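Long-range contacts in Myo-inositol phosphohydrolase (Mitsuokella multacida, PDB 4WU3), which probably removes phosphate groups from inositol polyphosphates such as phytate, and binds inositol-(1,3,4,5)-tetrakisphosphate: residues 57-62 with 99-104; 344-349 with 398-403; 361-366 with 571-576; 515-520 with 620-625. The protein carries 2 engineered substitutions. All blocks are in the same frame, centred on the assembly; numbering follows the deposited sequence.

From the N terminus, interaction 1 comes first and closes before any other contact opens: the loop between strands 49-54 and 65-66 is met by the later helix 99-108. Interaction 2 closes a loop of similar size, bringing the end of strand 342-346 against the start of helix 398-411. Inside that loop begins interaction 3, which crosses interaction 2 and reaches forward to the end of helix 564-573. Interaction 4 starts within the loop that interaction 3 closes and ends beyond it, so these two also cross, and it joins helix 517-529 to the C-terminal helix 622-626. The centres of interactions 2 and 3 are about 22 Å apart, whereas the centres of interactions 1 and 2 are about 66 Å apart.

Interaction 1. Residues 57-62 with 99-104; sequences VNQLPR and EKELEA
Gln59 and Glu101 make the one direct side-chain hydrogen bond of this contact, NE2 donating to OE2 over 3.1 Å. The two side chains run alongside each other in the same direction with amide and carboxylate nearly coplanar (18°); the donor uses the anti lone pair of OE2. Glu101 CG lies anti to the carbonyl carbon (chi1 -68°) and the chain is extended beyond it, which brings the carboxylate alongside Gln59. OE2 also forms a salt bridge with Arg54, while OE1 accepts from Ser98 N, a spread of partners likely to favour the charged carboxylate and fix its rotation.

A water joins the segments a second time, giving hydrogens to Asn58 OD1 (2.7 Å) and Lys100 O (2.6 Å).

Residues 57-62, with an inverse gamma turn centred on Asn58, belong to the loop that carries the chain from the antiparallel sheet of strand 49-54 to strand 65-66 of the mixed sheet, and on the way the loop crosses the first turns of helix 99-108.

Among the weaker contacts, Gln59 O takes a CA-H...O approach from Glu101 CA at 3.1 Å, and Val57 O lies 3.4 Å from Lys100 CB.

Leu60 CD2 makes an apolar touch with Ala104 CB at 4.0 Å. Pro61 CB lies alongside the Glu101 carboxylate, 3.9 Å from its CD.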
loop_
_atom_site.group_PDB
_atom_site.type_symbol
_atom_site.label_atom_id
_atom_site.label_comp_id
_atom_site.label_asym_id
_atom_site.label_seq_id
_atom_site.Cartn_x
_atom_site.Cartn_y
_atom_site.Cartn_z
ATOM N N VAL A 57 -6.532 -13.303 32.902
ATOM C CA VAL A 57 -7.859 -13.799 33.231
ATOM C C VAL A 57 -7.977 -15.253 32.808
ATOM O O VAL A 57 -7.499 -15.621 31.742
ATOM C CB VAL A 57 -8.934 -12.995 32.494
ATOM C CG1 VAL A 57 -10.313 -13.494 32.870
ATOM C CG2 VAL A 57 -8.805 -11.514 32.809
ATOM N N ASN A 58 -8.605 -16.080 33.640
ATOM C CA ASN A 58 -8.766 -17.500 33.322
ATOM C C ASN A 58 -9.850 -17.724 32.271
ATOM O O ASN A 58 -11.016 -17.896 32.595
ATOM C CB ASN A 58 -9.081 -18.299 34.583
ATOM C CG ASN A 58 -9.317 -19.768 34.299
ATOM O OD1 ASN A 58 -8.873 -20.297 33.282
ATOM N ND2 ASN A 58 -10.013 -20.439 35.207
ATOM N N GLN A 59 -9.457 -17.718 31.005
ATOM C CA GLN A 59 -10.419 -17.837 29.918
ATOM C C GLN A 59 -9.682 -18.053 28.604
ATOM O O GLN A 59 -8.484 -17.771 28.498
ATOM C CB GLN A 59 -11.254 -16.562 29.816
ATOM C CG GLN A 59 -10.437 -15.359 29.362
ATOM C CD GLN A 59 -11.240 -14.076 29.279
ATOM O OE1 GLN A 59 -12.451 -14.065 29.490
ATOM N NE2 GLN A 59 -10.554 -12.975 28.977
ATOM N N LEU A 60 -10.394 -18.548 27.597
ATOM C CA LEU A 60 -9.864 -18.559 26.250
ATOM C C LEU A 60 -9.767 -17.114 25.783
ATOM O O LEU A 60 -10.621 -16.294 26.117
ATOM C CB LEU A 60 -10.777 -19.347 25.318
ATOM C CG LEU A 60 -10.790 -20.860 25.480
ATOM C CD1 LEU A 60 -11.744 -21.473 24.469
ATOM C CD2 LEU A 60 -9.395 -21.446 25.308
ATOM N N PRO A 61 -8.726 -16.791 25.008
ATOM C CA PRO A 61 -8.570 -15.421 24.554
ATOM C C PRO A 61 -9.503 -15.050 23.415
ATOM O O PRO A 61 -10.206 -15.890 22.873
ATOM C CB PRO A 61 -7.129 -15.376 24.077
ATOM C CG PRO A 61 -6.843 -16.761 23.614
ATOM C CD PRO A 61 -7.646 -17.666 24.516
ATOM N N ARG A 62 -9.466 -13.769 23.077
ATOM C CA ARG A 62 -10.198 -13.168 21.981
ATOM C C ARG A 62 -9.997 -13.903 20.660
ATOM O O ARG A 62 -8.879 -14.249 20.289
ATOM C CB ARG A 62 -9.724 -11.714 21.858
ATOM C CG ARG A 62 -10.285 -10.916 20.695
ATOM C CD ARG A 62 -9.654 -9.536 20.673
ATOM N NE ARG A 62 -10.213 -8.684 19.626
ATOM C CZ ARG A 62 -9.610 -7.604 19.149
ATOM N NH1 ARG A 62 -8.426 -7.237 19.620
ATOM N NH2 ARG A 62 -10.187 -6.889 18.202
ATOM N N GLU A 99 -1.056 -15.135 30.455
ATOM C CA GLU A 99 -0.587 -16.450 30.881
ATOM C C GLU A 99 -1.751 -17.399 31.205
ATOM O O GLU A 99 -1.745 -18.551 30.800
ATOM C CB GLU A 99 0.320 -16.304 32.095
ATOM C CG GLU A 99 1.057 -17.571 32.457
ATOM C CD GLU A 99 2.045 -17.350 33.586
ATOM O OE1 GLU A 99 1.768 -16.494 34.450
ATOM O OE2 GLU A 99 3.086 -18.030 33.618
ATOM N N LYS A 100 -2.747 -16.919 31.945
ATOM C CA LYS A 100 -3.926 -17.741 32.232
ATOM C C LYS A 100 -4.701 -18.103 30.961
ATOM O O LYS A 100 -5.322 -19.167 30.883
ATOM C CB LYS A 100 -4.852 -17.042 33.226
ATOM C CG LYS A 100 -4.279 -16.926 34.631
ATOM C CD LYS A 100 -5.295 -16.352 35.608
ATOM C CE LYS A 100 -4.639 -15.957 36.923
ATOM N NZ LYS A 100 -4.055 -17.141 37.591
ATOM N N GLU A 101 -4.676 -17.231 29.957
ATOM C CA GLU A 101 -5.348 -17.563 28.695
ATOM C C GLU A 101 -4.571 -18.644 27.947
ATOM O O GLU A 101 -5.162 -19.522 27.321
ATOM C CB GLU A 101 -5.556 -16.316 27.831
ATOM C CG GLU A 101 -6.568 -15.344 28.431
ATOM C CD GLU A 101 -6.620 -14.003 27.725
ATOM O OE1 GLU A 101 -5.571 -13.523 27.226
ATOM O OE2 GLU A 101 -7.728 -13.420 27.696
ATOM N N LEU A 102 -3.246 -18.603 28.028
ATOM C CA LEU A 102 -2.450 -19.682 27.449
ATOM C C LEU A 102 -2.796 -20.996 28.151
ATOM O O LEU A 102 -2.989 -22.030 27.501
ATOM C CB LEU A 102 -0.950 -19.404 27.547
ATOM C CG LEU A 102 -0.034 -20.550 27.091
ATOM C CD1 LEU A 102 -0.229 -20.875 25.618
ATOM C CD2 LEU A 102 1.430 -20.255 27.361
ATOM N N GLU A 103 -2.894 -20.948 29.478
ATOM C CA GLU A 103 -3.209 -22.149 30.259
ATOM C C GLU A 103 -4.555 -22.730 29.817
ATOM O O GLU A 103 -4.690 -23.947 29.653
ATOM C CB GLU A 103 -3.171 -21.844 31.758
ATOM C CG GLU A 103 -1.750 -21.725 32.295
ATOM C CD GLU A 103 -1.651 -20.939 33.594
ATOM O OE1 GLU A 103 -2.687 -20.694 34.252
ATOM O OE2 GLU A 103 -0.521 -20.560 33.959
ATOM N N ALA A 104 -5.528 -21.859 29.570
ATOM C CA ALA A 104 -6.813 -22.292 29.039
ATOM C C ALA A 104 -6.677 -22.912 27.641
ATOM O O ALA A 104 -7.354 -23.902 27.325
ATOM C CB ALA A 104 -7.789 -21.132 29.001
HETATM O O HOH W 1 -6.371 -20.838 32.558
#

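Interaction 2. Residues 344-349 with 398-403; sequences LDTKDR and NGELQA
Thr346 OG1 is gripped from two directions: it donates to Glu400 OE1 over 2.7 Å and accepts from Arg349 NH2 of its own segment over 2.8 Å. The first bond reaches the carboxylate on its syn side, 20° out of plane; in the second the hydroxyl lies at the edge of the guanidinium, in its plane. With the Thr346 hydroxyl anti to the backbone N (chi1 179°), OG1 faces the helix and can serve both partners. Arg349 NE adds a bond to Lys347 O, which fixes the rotation of the guanidinium. Its NH2 also pairs with Glu400 OE2 at 3.5 Å, a salt bridge of charges alone, since the oxygen stands well out of the guanidinium plane. Glu400 OE1 has a further partner in Ser397 OG. An alanine in place of Glu400 would probably leave the Thr346 hydroxyl without its acceptor and the Arg349 charge without its mate.

One residue earlier on the helix, Asp348 OD1 accepts from Gly399 N at 2.8 Å, met from above the carboxylate plane in a bent bond (130°). A water links Asp348 OD2 to Asn398 ND2. Gly399 has no room for a side chain, since a beta carbon would clash with both Arg349 O and Asp348 OD1. Acidic groups at this N-terminal turn probably interact favourably with the helix dipole.

Strand 342-346 ends here in a classic beta bulge, Asp345 and Thr346 both facing Ala433, and this end of the strand meets the N terminus of helix 398-411.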
loop_
_atom_site.group_PDB
_atom_site.type_symbol
_atom_site.label_atom_id
_atom_site.label_comp_id
_atom_site.label_asym_id
_atom_site.label_seq_id
_atom_site.Cartn_x
_atom_site.Cartn_y
_atom_site.Cartn_z
ATOM N N LEU A 344 36.657 2.957 -5.888
ATOM C CA LEU A 344 38.002 3.360 -5.524
ATOM C C LEU A 344 38.050 3.737 -4.046
ATOM O O LEU A 344 37.629 4.823 -3.674
ATOM C CB LEU A 344 38.421 4.557 -6.374
ATOM C CG LEU A 344 39.732 5.250 -6.007
ATOM C CD1 LEU A 344 40.896 4.273 -6.065
ATOM C CD2 LEU A 344 39.944 6.414 -6.964
ATOM N N ASP A 345 38.563 2.840 -3.208
ATOM C CA ASP A 345 38.626 3.073 -1.763
ATOM C C ASP A 345 39.681 4.110 -1.445
ATOM O O ASP A 345 39.455 5.024 -0.660
ATOM C CB ASP A 345 38.964 1.781 -1.012
ATOM C CG ASP A 345 37.804 0.798 -0.975
ATOM O OD1 ASP A 345 36.651 1.238 -1.126
ATOM O OD2 ASP A 345 38.046 -0.413 -0.789
ATOM N N THR A 346 40.856 3.950 -2.044
ATOM C CA THR A 346 41.937 4.893 -1.838
ATOM C C THR A 346 42.944 4.800 -2.978
ATOM O O THR A 346 43.344 3.717 -3.418
ATOM C CB THR A 346 42.619 4.707 -0.462
ATOM O OG1 THR A 346 43.692 5.651 -0.321
ATOM C CG2 THR A 346 43.161 3.302 -0.300
ATOM N N LYS A 347 43.321 5.970 -3.463
ATOM C CA LYS A 347 44.227 6.096 -4.575
ATOM C C LYS A 347 45.641 5.830 -4.117
ATOM O O LYS A 347 46.003 6.141 -2.992
ATOM C CB LYS A 347 44.154 7.508 -5.120
ATOM C CG LYS A 347 44.159 7.554 -6.619
ATOM C CD LYS A 347 44.231 8.989 -7.105
ATOM C CE LYS A 347 45.219 9.123 -8.248
ATOM N NZ LYS A 347 45.207 10.501 -8.791
ATOM N N ASP A 348 46.442 5.261 -5.001
ATOM C CA ASP A 348 47.835 4.969 -4.701
ATOM C C ASP A 348 48.606 6.263 -4.508
ATOM O O ASP A 348 48.797 7.029 -5.457
ATOM C CB ASP A 348 48.438 4.172 -5.844
ATOM C CG ASP A 348 49.816 3.641 -5.529
ATOM O OD1 ASP A 348 50.329 3.902 -4.416
ATOM O OD2 ASP A 348 50.393 2.966 -6.412
ATOM N N ARG A 349 49.040 6.495 -3.272
ATOM C CA ARG A 349 49.691 7.733 -2.880
ATOM C C ARG A 349 50.767 7.454 -1.836
ATOM O O ARG A 349 50.617 6.555 -1.006
ATOM C CB ARG A 349 48.653 8.696 -2.307
ATOM C CG ARG A 349 47.555 9.068 -3.293
ATOM C CD ARG A 349 46.422 9.815 -2.606
ATOM N NE ARG A 349 45.586 8.926 -1.803
ATOM C CZ ARG A 349 44.604 9.334 -1.006
ATOM N NH1 ARG A 349 44.332 10.625 -0.887
ATOM N NH2 ARG A 349 43.895 8.447 -0.317
ATOM N N ASN A 398 48.952 0.591 -2.217
ATOM C CA ASN A 398 50.360 0.188 -2.104
ATOM C C ASN A 398 51.230 1.292 -1.534
ATOM O O ASN A 398 52.037 1.072 -0.634
ATOM C CB ASN A 398 50.933 -0.214 -3.459
ATOM C CG ASN A 398 52.399 -0.612 -3.368
ATOM O OD1 ASN A 398 52.815 -1.260 -2.408
ATOM N ND2 ASN A 398 53.194 -0.197 -4.347
ATOM N N GLY A 399 51.061 2.488 -2.074
ATOM C CA GLY A 399 51.845 3.634 -1.652
ATOM C C GLY A 399 51.646 3.940 -0.190
ATOM O O GLY A 399 52.565 4.395 0.479
ATOM N N GLU A 400 50.436 3.721 0.302
ATOM C CA GLU A 400 50.140 4.035 1.690
ATOM C C GLU A 400 50.677 2.938 2.590
ATOM O O GLU A 400 51.097 3.197 3.707
ATOM C CB GLU A 400 48.649 4.237 1.892
ATOM C CG GLU A 400 48.152 5.526 1.268
ATOM C CD GLU A 400 46.655 5.551 1.114
ATOM O OE1 GLU A 400 46.107 4.634 0.465
ATOM O OE2 GLU A 400 46.030 6.495 1.636
ATOM N N LEU A 401 50.690 1.712 2.097
ATOM C CA LEU A 401 51.306 0.651 2.872
ATOM C C LEU A 401 52.798 0.928 3.034
ATOM O O LEU A 401 53.348 0.740 4.120
ATOM C CB LEU A 401 51.098 -0.714 2.235
ATOM C CG LEU A 401 51.780 -1.839 3.007
ATOM C CD1 LEU A 401 51.175 -2.026 4.388
ATOM C CD2 LEU A 401 51.694 -3.124 2.211
ATOM N N GLN A 402 53.442 1.394 1.968
ATOM C CA GLN A 402 54.881 1.695 2.028
ATOM C C GLN A 402 55.166 2.756 3.082
ATOM O O GLN A 402 56.172 2.679 3.779
ATOM C CB GLN A 402 55.432 2.149 0.668
ATOM C CG GLN A 402 55.292 1.117 -0.444
ATOM C CD GLN A 402 56.002 -0.197 -0.133
ATOM O OE1 GLN A 402 57.105 -0.211 0.411
ATOM N NE2 GLN A 402 55.369 -1.305 -0.484
ATOM N N ALA A 403 54.286 3.741 3.209
ATOM C CA ALA A 403 54.477 4.793 4.204
ATOM C C ALA A 403 54.261 4.294 5.638
ATOM O O ALA A 403 54.908 4.779 6.566
ATOM C CB ALA A 403 53.560 5.967 3.914
HETATM O O HOH W 2 52.766 2.115 -5.832
#

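Interaction 3. Residues 361-366 with 571-576; sequences SAFRTD and QYLLGG
The guanidinium of Arg364 lies flat on the ring of Tyr572, planes 10° apart and centres 4.2 Å apart, a cation-pi stack offset toward the ring's rim. At the edge of the guanidinium, in its plane, sits Tyr572 O, gripped side-on by NE (3.2 Å) and NH2 (3.1 Å); Asp366 OD2 is also in the plane and forms a salt bridge with NH1 at 3.0 Å. The same residue, Tyr572, thus offers Arg364 both its ring and its carbonyl. A chain bent at chi3 (92°) turns the guanidinium onto the ring. Replacing Arg364 with alanine would probably strip Tyr572 of its stacking partner and leave the Asp366 carboxylate without its charge mate.

The Phe363 ring has Leu573 CB over one face, 3.8 Å from the centroid, and Leu574 CG at its edge. Between the Phe363 and Arg364 side chains, Arg364 N donates to Leu573 O over 2.7 Å.

Tyr572 O accepts a third bond, from Gly575 N, and Tyr572 OH is taken by Asn368 N. Leu574 CD2 reaches Ser361 O at 3.4 Å.

Gly575, with its positive phi (124°), closes helix 564-573 in a Schellman motif, so the loop 361-366 is laid across a helix C-terminus whose last carbonyls, Tyr572 O and Leu573 O, accept from Arg364.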
loop_
_atom_site.group_PDB
_atom_site.type_symbol
_atom_site.label_atom_id
_atom_site.label_comp_id
_atom_site.label_asym_id
_atom_site.label_seq_id
_atom_site.Cartn_x
_atom_site.Cartn_y
_atom_site.Cartn_z
ATOM N N SER A 361 50.252 7.715 19.398
ATOM C CA SER A 361 49.929 8.945 18.670
ATOM C C SER A 361 49.410 10.044 19.591
ATOM O O SER A 361 49.020 9.781 20.722
ATOM C CB SER A 361 48.881 8.671 17.584
ATOM O OG SER A 361 49.430 7.911 16.519
ATOM N N ALA A 362 49.405 11.277 19.094
ATOM C CA ALA A 362 48.821 12.399 19.833
ATOM C C ALA A 362 47.300 12.383 19.731
ATOM O O ALA A 362 46.736 12.017 18.698
ATOM C CB ALA A 362 49.358 13.721 19.305
ATOM N N PHE A 363 46.635 12.773 20.811
ATOM C CA PHE A 363 45.192 12.990 20.764
ATOM C C PHE A 363 44.862 14.054 19.720
ATOM O O PHE A 363 45.658 14.967 19.467
ATOM C CB PHE A 363 44.664 13.431 22.131
ATOM C CG PHE A 363 44.622 12.331 23.156
ATOM C CD1 PHE A 363 44.705 11.000 22.779
ATOM C CD2 PHE A 363 44.455 12.629 24.495
ATOM C CE1 PHE A 363 44.646 9.995 23.727
ATOM C CE2 PHE A 363 44.396 11.626 25.442
ATOM C CZ PHE A 363 44.491 10.309 25.057
ATOM N N ARG A 364 43.680 13.943 19.125
ATOM C CA ARG A 364 43.224 14.911 18.134
ATOM C C ARG A 364 42.850 16.245 18.777
ATOM O O ARG A 364 42.537 16.311 19.960
ATOM C CB ARG A 364 42.008 14.365 17.387
ATOM C CG ARG A 364 40.752 14.281 18.231
ATOM C CD ARG A 364 39.537 14.169 17.334
ATOM N NE ARG A 364 39.195 12.782 17.076
ATOM C CZ ARG A 364 38.536 12.354 16.006
ATOM N NH1 ARG A 364 38.165 13.175 15.059
ATOM N NH2 ARG A 364 38.257 11.088 15.873
ATOM N N THR A 365 42.860 17.307 17.979
ATOM C CA THR A 365 42.485 18.631 18.468
ATOM C C THR A 365 41.143 19.092 17.912
ATOM O O THR A 365 40.705 20.208 18.196
ATOM C CB THR A 365 43.533 19.677 18.073
ATOM O OG1 THR A 365 43.640 19.716 16.648
ATOM C CG2 THR A 365 44.880 19.327 18.674
ATOM N N ASP A 366 40.490 18.234 17.132
ATOM C CA ASP A 366 39.218 18.575 16.504
ATOM C C ASP A 366 38.037 17.847 17.153
ATOM O O ASP A 366 37.108 17.421 16.462
ATOM C CB ASP A 366 39.272 18.256 15.009
ATOM C CG ASP A 366 39.593 16.787 14.730
ATOM O OD1 ASP A 366 40.746 16.357 14.934
ATOM O OD2 ASP A 366 38.686 16.061 14.289
ATOM N N GLN A 571 40.229 5.965 22.407
ATOM C CA GLN A 571 40.161 5.437 21.032
ATOM C C GLN A 571 39.573 6.491 20.070
ATOM O O GLN A 571 39.977 6.577 18.904
ATOM C CB GLN A 571 39.374 4.123 20.967
ATOM C CG GLN A 571 40.052 2.937 21.646
ATOM C CD GLN A 571 41.485 2.728 21.192
ATOM O OE1 GLN A 571 41.836 2.965 20.033
ATOM N NE2 GLN A 571 42.323 2.285 22.109
ATOM N N TYR A 572 38.633 7.291 20.564
ATOM C CA TYR A 572 38.104 8.408 19.791
ATOM C C TYR A 572 39.180 9.469 19.634
ATOM O O TYR A 572 39.461 9.926 18.516
ATOM C CB TYR A 572 36.855 9.022 20.450
ATOM C CG TYR A 572 36.427 10.332 19.820
ATOM C CD1 TYR A 572 35.741 10.350 18.626
ATOM C CD2 TYR A 572 36.730 11.549 20.413
ATOM C CE1 TYR A 572 35.360 11.537 18.032
ATOM C CE2 TYR A 572 36.344 12.747 19.834
ATOM C CZ TYR A 572 35.657 12.732 18.635
ATOM O OH TYR A 572 35.256 13.913 18.032
ATOM N N LEU A 573 39.795 9.846 20.751
ATOM C CA LEU A 573 40.776 10.920 20.738
ATOM C C LEU A 573 41.948 10.577 19.843
ATOM O O LEU A 573 42.528 11.453 19.221
ATOM C CB LEU A 573 41.253 11.237 22.148
ATOM C CG LEU A 573 40.174 11.926 22.985
ATOM C CD1 LEU A 573 40.611 12.068 24.426
ATOM C CD2 LEU A 573 39.835 13.287 22.401
ATOM N N LEU A 574 42.286 9.297 19.758
ATOM C CA LEU A 574 43.439 8.896 18.963
ATOM C C LEU A 574 43.132 8.879 17.476
ATOM O O LEU A 574 44.036 8.700 16.669
ATOM C CB LEU A 574 43.955 7.532 19.409
ATOM C CG LEU A 574 44.635 7.589 20.775
ATOM C CD1 LEU A 574 44.702 6.224 21.439
ATOM C CD2 LEU A 574 46.020 8.191 20.626
ATOM N N GLY A 575 41.860 9.064 17.114
ATOM C CA GLY A 575 41.467 9.173 15.711
ATOM C C GLY A 575 40.403 8.199 15.220
ATOM O O GLY A 575 40.063 8.207 14.031
ATOM N N GLY A 576 39.880 7.362 16.119
ATOM C CA GLY A 576 38.736 6.516 15.798
ATOM C C GLY A 576 37.460 7.335 15.877
ATOM O O GLY A 576 37.500 8.553 16.071
#

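Interaction 4. Residues 515-520 with 620-625; sequences PSAANI and TSWSQW
The first turns of helices 517-529 and 622-626 come together, Ala517 CA and Ser623 CA 5.6 Å apart, and no direct hydrogen bond crosses between the segments. Trp622 has the largest share of the contact. Ile520 CG2 sits over one face of its five-membered ring, 4.1 Å from the centroid and 26° off the normal, while Ile520 CD1 reaches along to NE1 at 3.7 Å. Ala517 comes instead at the indole edge, in plane, its CA 3.7 Å from Trp622 CD1. With CG anti to the backbone N (chi1 167°), the indole swings toward helix 517-529 and fits against both residues. A water sits in the ring plane too, accepting from Trp622 NE1 and donating to Pro515 O, each at 3.0 Å; it satisfies the indole N-H of a buried residue.

Each start is capped by a serine at its N-cap position: Ser516 OG accepts from Asn519 N, and Ser621 and Gln624 form a capping box, its return bond from Ser621 N to Gln624 OE1 being weak. The short C-terminal helix 622-626 packs against helix 517-529 through Trp622, and helix 593-613 also covers the indole: Phe606 and Tyr609 meet Trp622 edge-to-face.

Ser623 OG touches Ala517 CB at 3.3 Å, but its polar partner is Asp521, which accepts a hydrogen bond from the serine and a weak one from Trp622 N. Ile520 also touches Met553 of helix 545-558.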
loop_
_atom_site.group_PDB
_atom_site.type_symbol
_atom_site.label_atom_id
_atom_site.label_comp_id
_atom_site.label_asym_id
_atom_site.label_seq_id
_atom_site.Cartn_x
_atom_site.Cartn_y
_atom_site.Cartn_z
ATOM N N PRO A 515 30.079 -5.890 15.184
ATOM C CA PRO A 515 30.631 -7.181 14.794
ATOM C C PRO A 515 29.842 -8.355 15.386
ATOM O O PRO A 515 29.460 -8.321 16.548
ATOM C CB PRO A 515 32.049 -7.134 15.357
ATOM C CG PRO A 515 32.390 -5.685 15.363
ATOM C CD PRO A 515 31.108 -4.978 15.702
ATOM N N SER A 516 29.594 -9.387 14.588
ATOM C CA SER A 516 28.822 -10.532 15.061
ATOM C C SER A 516 29.568 -11.279 16.161
ATOM O O SER A 516 30.790 -11.186 16.282
ATOM C CB SER A 516 28.511 -11.480 13.905
ATOM O OG SER A 516 29.668 -12.207 13.534
ATOM N N ALA A 517 28.822 -12.026 16.958
ATOM C CA ALA A 517 29.399 -12.883 17.989
ATOM C C ALA A 517 30.512 -13.759 17.434
ATOM O O ALA A 517 31.586 -13.834 18.020
ATOM C CB ALA A 517 28.319 -13.764 18.594
ATOM N N ALA A 518 30.248 -14.422 16.307
ATOM C CA ALA A 518 31.235 -15.288 15.674
ATOM C C ALA A 518 32.493 -14.504 15.346
ATOM O O ALA A 518 33.607 -14.986 15.558
ATOM C CB ALA A 518 30.670 -15.909 14.402
ATOM N N ASN A 519 32.305 -13.296 14.821
ATOM C CA ASN A 519 33.424 -12.461 14.418
ATOM C C ASN A 519 34.282 -12.013 15.594
ATOM O O ASN A 519 35.500 -11.897 15.473
ATOM C CB ASN A 519 32.928 -11.261 13.614
ATOM C CG ASN A 519 32.568 -11.640 12.196
ATOM O OD1 ASN A 519 32.866 -12.752 11.756
ATOM N ND2 ASN A 519 31.933 -10.727 11.472
ATOM N N ILE A 520 33.643 -11.790 16.734
ATOM C CA ILE A 520 34.350 -11.377 17.938
ATOM C C ILE A 520 35.081 -12.573 18.549
ATOM O O ILE A 520 36.207 -12.439 19.016
ATOM C CB ILE A 520 33.388 -10.733 18.966
ATOM C CG1 ILE A 520 32.908 -9.375 18.443
ATOM C CG2 ILE A 520 34.068 -10.562 20.313
ATOM C CD1 ILE A 520 31.988 -8.632 19.383
ATOM N N THR A 620 36.084 -18.845 28.780
ATOM C CA THR A 620 34.703 -18.787 28.314
ATOM C C THR A 620 34.553 -17.800 27.153
ATOM O O THR A 620 34.955 -16.642 27.253
ATOM C CB THR A 620 33.755 -18.335 29.433
ATOM O OG1 THR A 620 33.949 -19.155 30.589
ATOM C CG2 THR A 620 32.313 -18.435 28.962
ATOM N N SER A 621 33.968 -18.254 26.056
ATOM C CA SER A 621 33.878 -17.424 24.865
ATOM C C SER A 621 32.780 -16.375 24.989
ATOM O O SER A 621 31.892 -16.479 25.835
ATOM C CB SER A 621 33.626 -18.286 23.634
ATOM O OG SER A 621 32.302 -18.793 23.644
ATOM N N TRP A 622 32.854 -15.372 24.120
ATOM C CA TRP A 622 31.859 -14.305 24.042
ATOM C C TRP A 622 30.486 -14.856 23.671
ATOM O O TRP A 622 29.479 -14.452 24.243
ATOM C CB TRP A 622 32.324 -13.267 23.022
ATOM C CG TRP A 622 31.316 -12.242 22.559
ATOM C CD1 TRP A 622 30.821 -12.122 21.305
ATOM C CD2 TRP A 622 30.744 -11.169 23.319
ATOM N NE1 TRP A 622 29.967 -11.058 21.230
ATOM C CE2 TRP A 622 29.900 -10.454 22.452
ATOM C CE3 TRP A 622 30.859 -10.748 24.645
ATOM C CZ2 TRP A 622 29.168 -9.347 22.862
ATOM C CZ3 TRP A 622 30.129 -9.650 25.058
ATOM C CH2 TRP A 622 29.297 -8.954 24.166
ATOM N N SER A 623 30.455 -15.789 22.726
ATOM C CA SER A 623 29.202 -16.405 22.304
ATOM C C SER A 623 28.553 -17.196 23.440
ATOM O O SER A 623 27.357 -17.064 23.680
ATOM C CB SER A 623 29.436 -17.309 21.094
ATOM O OG SER A 623 29.650 -16.516 19.937
ATOM N N GLN A 624 29.338 -18.020 24.128
ATOM C CA GLN A 624 28.837 -18.792 25.268
ATOM C C GLN A 624 28.347 -17.854 26.382
ATOM O O GLN A 624 27.281 -18.059 26.953
ATOM C CB GLN A 624 29.920 -19.745 25.793
ATOM C CG GLN A 624 30.302 -20.869 24.829
ATOM C CD GLN A 624 31.585 -21.582 25.231
ATOM O OE1 GLN A 624 32.268 -21.169 26.167
ATOM N NE2 GLN A 624 31.927 -22.652 24.511
ATOM N N TRP A 625 29.120 -16.811 26.668
ATOM C CA TRP A 625 28.743 -15.831 27.679
ATOM C C TRP A 625 27.409 -15.166 27.338
ATOM O O TRP A 625 26.522 -15.072 28.183
ATOM C CB TRP A 625 29.835 -14.770 27.821
ATOM C CG TRP A 625 29.616 -13.798 28.965
ATOM C CD1 TRP A 625 29.901 -14.011 30.284
ATOM C CD2 TRP A 625 29.077 -12.466 28.884
ATOM N NE1 TRP A 625 29.579 -12.895 31.027
ATOM C CE2 TRP A 625 29.067 -11.937 30.193
ATOM C CE3 TRP A 625 28.601 -11.674 27.831
ATOM C CZ2 TRP A 625 28.591 -10.657 30.479
ATOM C CZ3 TRP A 625 28.131 -10.401 28.114
ATOM C CH2 TRP A 625 28.131 -9.903 29.426
HETATM O O HOH W 3 28.431 -9.599 19.044
#